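PDB 3ZS6: periplasmic oligopeptide-binding protein from Burkholderia pseudomallei, which probably binds peptides in the periplasm as the soluble receptor of an ABC-type oligopeptide uptake system. Local coordinates for residues E37-I42 with G51-W56; F85-Q90 with V157-V162. One frame throughout, in Å; residues are numbered along the deposited sequence.

Contact 1. Residues E37-I42 with G51-W56; sequences EGLARI and GVAQAW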
loop_
_atom_site.group_PDB
_atom_site.type_symbol
_atom_site.label_atom_id
_atom_site.label_comp_id
_atom_site.label_asym_id
_atom_site.label_seq_id
_atom_site.Cartn_x
_atom_site.Cartn_y
_atom_site.Cartn_z
ATOM N N GLU A 37 3.034 -13.422 -11.355
ATOM C CA GLU A 37 3.902 -13.970 -10.321
ATOM C C GLU A 37 5.307 -13.426 -10.472
ATOM O O GLU A 37 5.898 -13.519 -11.547
ATOM C CB GLU A 37 3.954 -15.496 -10.427
ATOM C CG GLU A 37 4.845 -16.158 -9.370
ATOM C CD GLU A 37 4.925 -17.659 -9.553
ATOM O OE1 GLU A 37 5.321 -18.106 -10.654
ATOM O OE2 GLU A 37 4.572 -18.389 -8.603
ATOM N N GLY A 38 5.841 -12.861 -9.394
ATOM C CA GLY A 38 7.185 -12.311 -9.407
ATOM C C GLY A 38 8.224 -13.356 -9.039
ATOM O O GLY A 38 7.917 -14.552 -8.985
ATOM N N LEU A 39 9.450 -12.907 -8.779
ATOM C CA LEU A 39 10.523 -13.805 -8.338
ATOM C C LEU A 39 10.098 -14.598 -7.100
ATOM O O LEU A 39 10.353 -15.807 -6.994
ATOM C CB LEU A 39 11.802 -13.008 -8.051
ATOM C CG LEU A 39 12.427 -12.308 -9.271
ATOM C CD1 LEU A 39 13.563 -11.335 -8.890
ATOM C CD2 LEU A 39 12.915 -13.333 -10.298
ATOM N N ALA A 40 9.439 -13.900 -6.178
ATOM C CA ALA A 40 8.942 -14.487 -4.941
ATOM C C ALA A 40 7.453 -14.172 -4.757
ATOM O O ALA A 40 6.892 -13.347 -5.482
ATOM C CB ALA A 40 9.746 -13.961 -3.757
ATOM N N ARG A 41 6.826 -14.833 -3.783
ATOM C CA ARG A 41 5.441 -14.549 -3.401
ATOM C C ARG A 41 5.352 -14.379 -1.886
ATOM O O ARG A 41 6.209 -14.871 -1.150
ATOM C CB ARG A 41 4.501 -15.709 -3.785
ATOM C CG ARG A 41 4.393 -16.050 -5.256
ATOM C CD ARG A 41 3.128 -16.892 -5.521
ATOM N NE ARG A 41 3.017 -18.033 -4.608
ATOM C CZ ARG A 41 2.087 -18.166 -3.663
ATOM N NH1 ARG A 41 1.159 -17.229 -3.491
ATOM N NH2 ARG A 41 2.083 -19.247 -2.887
ATOM N N ILE A 42 4.299 -13.712 -1.423
ATOM C CA ILE A 42 3.951 -13.723 -0.000
ATOM C C ILE A 42 2.796 -14.685 0.183
ATOM O O ILE A 42 1.744 -14.503 -0.436
ATOM C CB ILE A 42 3.496 -12.347 0.503
ATOM C CG1 ILE A 42 4.562 -11.287 0.208
ATOM C CG2 ILE A 42 3.147 -12.417 2.010
ATOM C CD1 ILE A 42 5.960 -11.625 0.781
ATOM N N GLY A 51 8.572 -17.879 -6.034
ATOM C CA GLY A 51 7.644 -17.584 -7.115
ATOM C C GLY A 51 8.195 -18.189 -8.400
ATOM O O GLY A 51 8.326 -19.412 -8.512
ATOM N N VAL A 52 8.540 -17.338 -9.363
ATOM C CA VAL A 52 9.242 -17.801 -10.563
ATOM C C VAL A 52 10.643 -18.274 -10.181
ATOM O O VAL A 52 11.168 -19.240 -10.754
ATOM C CB VAL A 52 9.323 -16.697 -11.652
ATOM C CG1 VAL A 52 10.081 -17.208 -12.874
ATOM C CG2 VAL A 52 7.904 -16.200 -12.046
ATOM N N ALA A 53 11.240 -17.600 -9.198
ATOM C CA ALA A 53 12.529 -18.019 -8.660
ATOM C C ALA A 53 12.337 -19.191 -7.694
ATOM O O ALA A 53 11.563 -19.103 -6.742
ATOM C CB ALA A 53 13.236 -16.846 -7.960
ATOM N N GLN A 54 13.040 -20.291 -7.939
ATOM C CA GLN A 54 12.947 -21.433 -7.039
ATOM C C GLN A 54 13.894 -21.251 -5.851
ATOM O O GLN A 54 13.723 -21.877 -4.806
ATOM C CB GLN A 54 13.219 -22.749 -7.777
ATOM C CG GLN A 54 14.597 -22.852 -8.402
ATOM C CD GLN A 54 14.836 -24.195 -9.066
ATOM O OE1 GLN A 54 13.998 -24.688 -9.824
ATOM N NE2 GLN A 54 15.982 -24.803 -8.770
ATOM N N ALA A 55 14.876 -20.368 -6.004
ATOM C CA ALA A 55 15.857 -20.133 -4.952
ATOM C C ALA A 55 16.572 -18.803 -5.149
ATOM O O ALA A 55 16.598 -18.259 -6.250
ATOM C CB ALA A 55 16.875 -21.284 -4.903
ATOM N N TRP A 56 17.142 -18.274 -4.072
ATOM C CA TRP A 56 17.934 -17.053 -4.164
ATOM C C TRP A 56 19.007 -17.021 -3.091
ATOM O O TRP A 56 18.932 -17.744 -2.096
ATOM C CB TRP A 56 17.053 -15.803 -4.075
ATOM C CG TRP A 56 16.109 -15.806 -2.919
ATOM C CD1 TRP A 56 16.400 -15.516 -1.617
ATOM C CD2 TRP A 56 14.708 -16.096 -2.962
ATOM N NE1 TRP A 56 15.268 -15.616 -0.843
ATOM C CE2 TRP A 56 14.214 -15.974 -1.644
ATOM C CE3 TRP A 56 13.824 -16.465 -3.983
ATOM C CZ2 TRP A 56 12.878 -16.198 -1.322
ATOM C CZ3 TRP A 56 12.489 -16.682 -3.661
ATOM C CH2 TRP A 56 12.032 -16.549 -2.343
#
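At the base of the beta hairpin made by strands 40-42 and 48-60, the loop residues G38 and L39 receive three amide hydrogens from the irregular stretch G51-A53 of the longer strand. G38 O takes the hydrogen of V52 N at 2.9 Å in a nearly straight bond (177° at the hydrogen). L39 O is gripped twice: A53 N sits in the carbonyl plane on a lone pair at 3.0 Å, while G51 N comes at 2.9 Å from 33° out of that plane.

E37 reaches over with an extended chain, CG anti to the backbone N (chi1 -180°), which carries its carboxylate across the G51-V52 peptide; CD lies 3.5 Å from G51 C. The buried carboxylate oxygens are held from outside the two segments by Y200 OH and W201 NE1. V52 answers with CG2, 3.4 Å from E37 O. L39 CB meets the methyl of A53 at 4.1 Å between CB atoms, and both side chains also touch F66 and L68 of strand 63-68. A40 CB meets the six-membered ring of W56 obliquely, 3.7 Å from CH2. R41 lays CG near G51 CA, and its guanidinium group pairs with D501 in a salt bridge. The whole is an antiparallel hairpin at the margin of a five-stranded sheet, its long strand turning a corner at Q54, where a classic beta bulge faces K67.

Contact 2. Residues F85-Q90 with V157-V162; sequences FVYAWQ and VNKDAV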
loop_
_atom_site.group_PDB
_atom_site.type_symbol
_atom_site.label_atom_id
_atom_site.label_comp_id
_atom_site.label_asym_id
_atom_site.label_seq_id
_atom_site.Cartn_x
_atom_site.Cartn_y
_atom_site.Cartn_z
ATOM N N PHE A 85 12.155 -10.360 -16.798
ATOM C CA PHE A 85 12.326 -9.506 -15.625
ATOM C C PHE A 85 13.202 -8.285 -15.931
ATOM O O PHE A 85 12.889 -7.169 -15.508
ATOM C CB PHE A 85 12.868 -10.305 -14.429
ATOM C CG PHE A 85 11.854 -11.248 -13.829
ATOM C CD1 PHE A 85 11.699 -12.535 -14.327
ATOM C CD2 PHE A 85 11.040 -10.833 -12.780
ATOM C CE1 PHE A 85 10.754 -13.402 -13.779
ATOM C CE2 PHE A 85 10.095 -11.685 -12.229
ATOM C CZ PHE A 85 9.951 -12.971 -12.729
ATOM N N VAL A 86 14.287 -8.495 -16.672
ATOM C CA VAL A 86 15.134 -7.386 -17.095
ATOM C C VAL A 86 14.272 -6.334 -17.809
ATOM O O VAL A 86 14.332 -5.141 -17.491
ATOM C CB VAL A 86 16.298 -7.857 -18.015
ATOM C CG1 VAL A 86 17.064 -6.660 -18.574
ATOM C CG2 VAL A 86 17.252 -8.795 -17.256
ATOM N N TYR A 87 13.458 -6.791 -18.756
ATOM C CA TYR A 87 12.561 -5.908 -19.499
ATOM C C TYR A 87 11.580 -5.175 -18.586
ATOM O O TYR A 87 11.423 -3.955 -18.679
ATOM C CB TYR A 87 11.787 -6.697 -20.561
ATOM C CG TYR A 87 10.653 -5.916 -21.178
ATOM C CD1 TYR A 87 10.895 -4.953 -22.160
ATOM C CD2 TYR A 87 9.339 -6.127 -20.778
ATOM C CE1 TYR A 87 9.855 -4.224 -22.725
ATOM C CE2 TYR A 87 8.295 -5.410 -21.341
ATOM C CZ TYR A 87 8.560 -4.457 -22.314
ATOM O OH TYR A 87 7.525 -3.737 -22.872
ATOM N N ALA A 88 10.926 -5.923 -17.705
ATOM C CA ALA A 88 9.912 -5.360 -16.818
ATOM C C ALA A 88 10.483 -4.276 -15.919
ATOM O O ALA A 88 9.884 -3.215 -15.764
ATOM C CB ALA A 88 9.258 -6.465 -15.970
ATOM N N TRP A 89 11.636 -4.550 -15.323
ATOM C CA TRP A 89 12.235 -3.611 -14.379
ATOM C C TRP A 89 12.810 -2.369 -15.071
ATOM O O TRP A 89 12.668 -1.255 -14.563
ATOM C CB TRP A 89 13.300 -4.298 -13.508
ATOM C CG TRP A 89 12.721 -5.320 -12.565
ATOM C CD1 TRP A 89 11.485 -5.908 -12.649
ATOM C CD2 TRP A 89 13.345 -5.863 -11.393
ATOM N NE1 TRP A 89 11.309 -6.793 -11.606
ATOM C CE2 TRP A 89 12.434 -6.783 -10.821
ATOM C CE3 TRP A 89 14.581 -5.662 -10.771
ATOM C CZ2 TRP A 89 12.731 -7.512 -9.660
ATOM C CZ3 TRP A 89 14.874 -6.388 -9.613
ATOM C CH2 TRP A 89 13.950 -7.293 -9.070
ATOM N N GLN A 90 13.449 -2.560 -16.224
ATOM C CA GLN A 90 13.934 -1.432 -17.017
ATOM C C GLN A 90 12.745 -0.540 -17.414
ATOM O O GLN A 90 12.813 0.693 -17.349
ATOM C CB GLN A 90 14.678 -1.919 -18.271
ATOM C CG GLN A 90 16.086 -2.488 -18.017
ATOM C CD GLN A 90 16.755 -2.983 -19.292
ATOM O OE1 GLN A 90 16.181 -2.896 -20.375
ATOM N NE2 GLN A 90 17.973 -3.510 -19.166
ATOM N N VAL A 157 6.668 -8.696 -17.213
ATOM C CA VAL A 157 5.731 -8.292 -18.249
ATOM C C VAL A 157 6.171 -8.846 -19.601
ATOM O O VAL A 157 7.364 -8.919 -19.882
ATOM C CB VAL A 157 5.645 -6.763 -18.342
ATOM C CG1 VAL A 157 4.755 -6.353 -19.494
ATOM C CG2 VAL A 157 5.133 -6.194 -17.023
ATOM N N ASN A 158 5.205 -9.224 -20.431
ATOM C CA ASN A 158 5.480 -9.834 -21.726
ATOM C C ASN A 158 5.690 -8.785 -22.813
ATOM O O ASN A 158 4.736 -8.181 -23.305
ATOM C CB ASN A 158 4.339 -10.793 -22.098
ATOM C CG ASN A 158 4.610 -11.567 -23.384
ATOM O OD1 ASN A 158 4.513 -11.021 -24.482
ATOM N ND2 ASN A 158 4.923 -12.850 -23.249
ATOM N N LYS A 159 6.950 -8.574 -23.178
ATOM C CA LYS A 159 7.327 -7.530 -24.130
ATOM C C LYS A 159 6.502 -7.572 -25.422
ATOM O O LYS A 159 6.032 -6.541 -25.905
ATOM C CB LYS A 159 8.825 -7.641 -24.448
ATOM C CG LYS A 159 9.300 -6.798 -25.621
ATOM C CD LYS A 159 10.676 -7.264 -26.096
ATOM C CE LYS A 159 11.067 -6.600 -27.406
ATOM N NZ LYS A 159 12.259 -7.250 -28.032
ATOM N N ASP A 160 6.332 -8.763 -25.984
ATOM C CA ASP A 160 5.596 -8.901 -27.231
ATOM C C ASP A 160 4.159 -8.411 -27.085
ATOM O O ASP A 160 3.634 -7.718 -27.962
ATOM C CB ASP A 160 5.605 -10.354 -27.712
ATOM C CG ASP A 160 6.962 -10.786 -28.250
ATOM O OD1 ASP A 160 7.797 -9.903 -28.555
ATOM O OD2 ASP A 160 7.186 -12.009 -28.375
ATOM N N ALA A 161 3.524 -8.773 -25.974
ATOM C CA ALA A 161 2.134 -8.400 -25.748
ATOM C C ALA A 161 1.981 -6.885 -25.650
ATOM O O ALA A 161 1.057 -6.304 -26.226
ATOM C CB ALA A 161 1.597 -9.078 -24.500
ATOM N N VAL A 162 2.892 -6.248 -24.922
ATOM C CA VAL A 162 2.869 -4.800 -24.779
ATOM C C VAL A 162 3.146 -4.135 -26.117
ATOM O O VAL A 162 2.540 -3.122 -26.464
ATOM C CB VAL A 162 3.900 -4.327 -23.740
ATOM C CG1 VAL A 162 3.953 -2.804 -23.687
ATOM C CG2 VAL A 162 3.552 -4.897 -22.375
#
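The phenol ring of Y87 carries the contact, with K159 laid over one face: CB of the lysine stands 3.7 Å from the ring centroid and only 7° off the ring normal, a CH-pi contact. K159 CA joins it on that face, 3.6 Å from Y87 CE2, and K159 CG follows toward CE1. The two side chains cross at about a right angle, and the lysine chain, extended beyond CG, carries its ammonium end away from helix 82-93. It is therefore the aliphatic root of K159 that meets the aromatic ring.

V157 O approaches the ring obliquely, 3.5 Å from Y87 CD2. At the far end of the phenol, Y87 OH lies 3.8 Å from CB of V162, a residue in the first turn of helix 159-165. With CG anti to the backbone N (chi1 169°), the ring is put over K159 and its hydroxyl reaches V162. One residue on, A88 CB packs against V157 N at 3.6 Å.

N158 is the N-cap of helix 159-165: its OD1 accepts from A161 N at 2.9 Å, in the carbonyl plane, and the side chain also touches W74. Across the two segments the join is made by packing, with the backbone brought closest at A88 and V157. The result is a tyrosine from the side of helix 82-93 packed on the N-terminal turn of helix 159-165, in a periplasmic binding protein of the type 2 fold (the PBP2 OppA family).

How the contacts relate
Contact 1 and contact 2 have centres about 17 Å apart, on the same side of the chain's centre, and meet through helix 82-93. While Y87 and A88 of that helix serve contact 2, F85 and W89 point back to the hairpin: F85 CE2 comes within 3.7 Å of L39 N, F85 CZ within 3.9 Å of V52 CG2, and W89 CZ2 within 4.0 Å of L39 CD1. The same two aromatics also rest on I134 and V136 of strand 133-137, so the helix packs on the five-stranded sheet that includes the hairpin. The side chains of W56 and Y87 each lie about 4 Å, between nearest atoms, from a glycerol, probably from the crystallisation liquor.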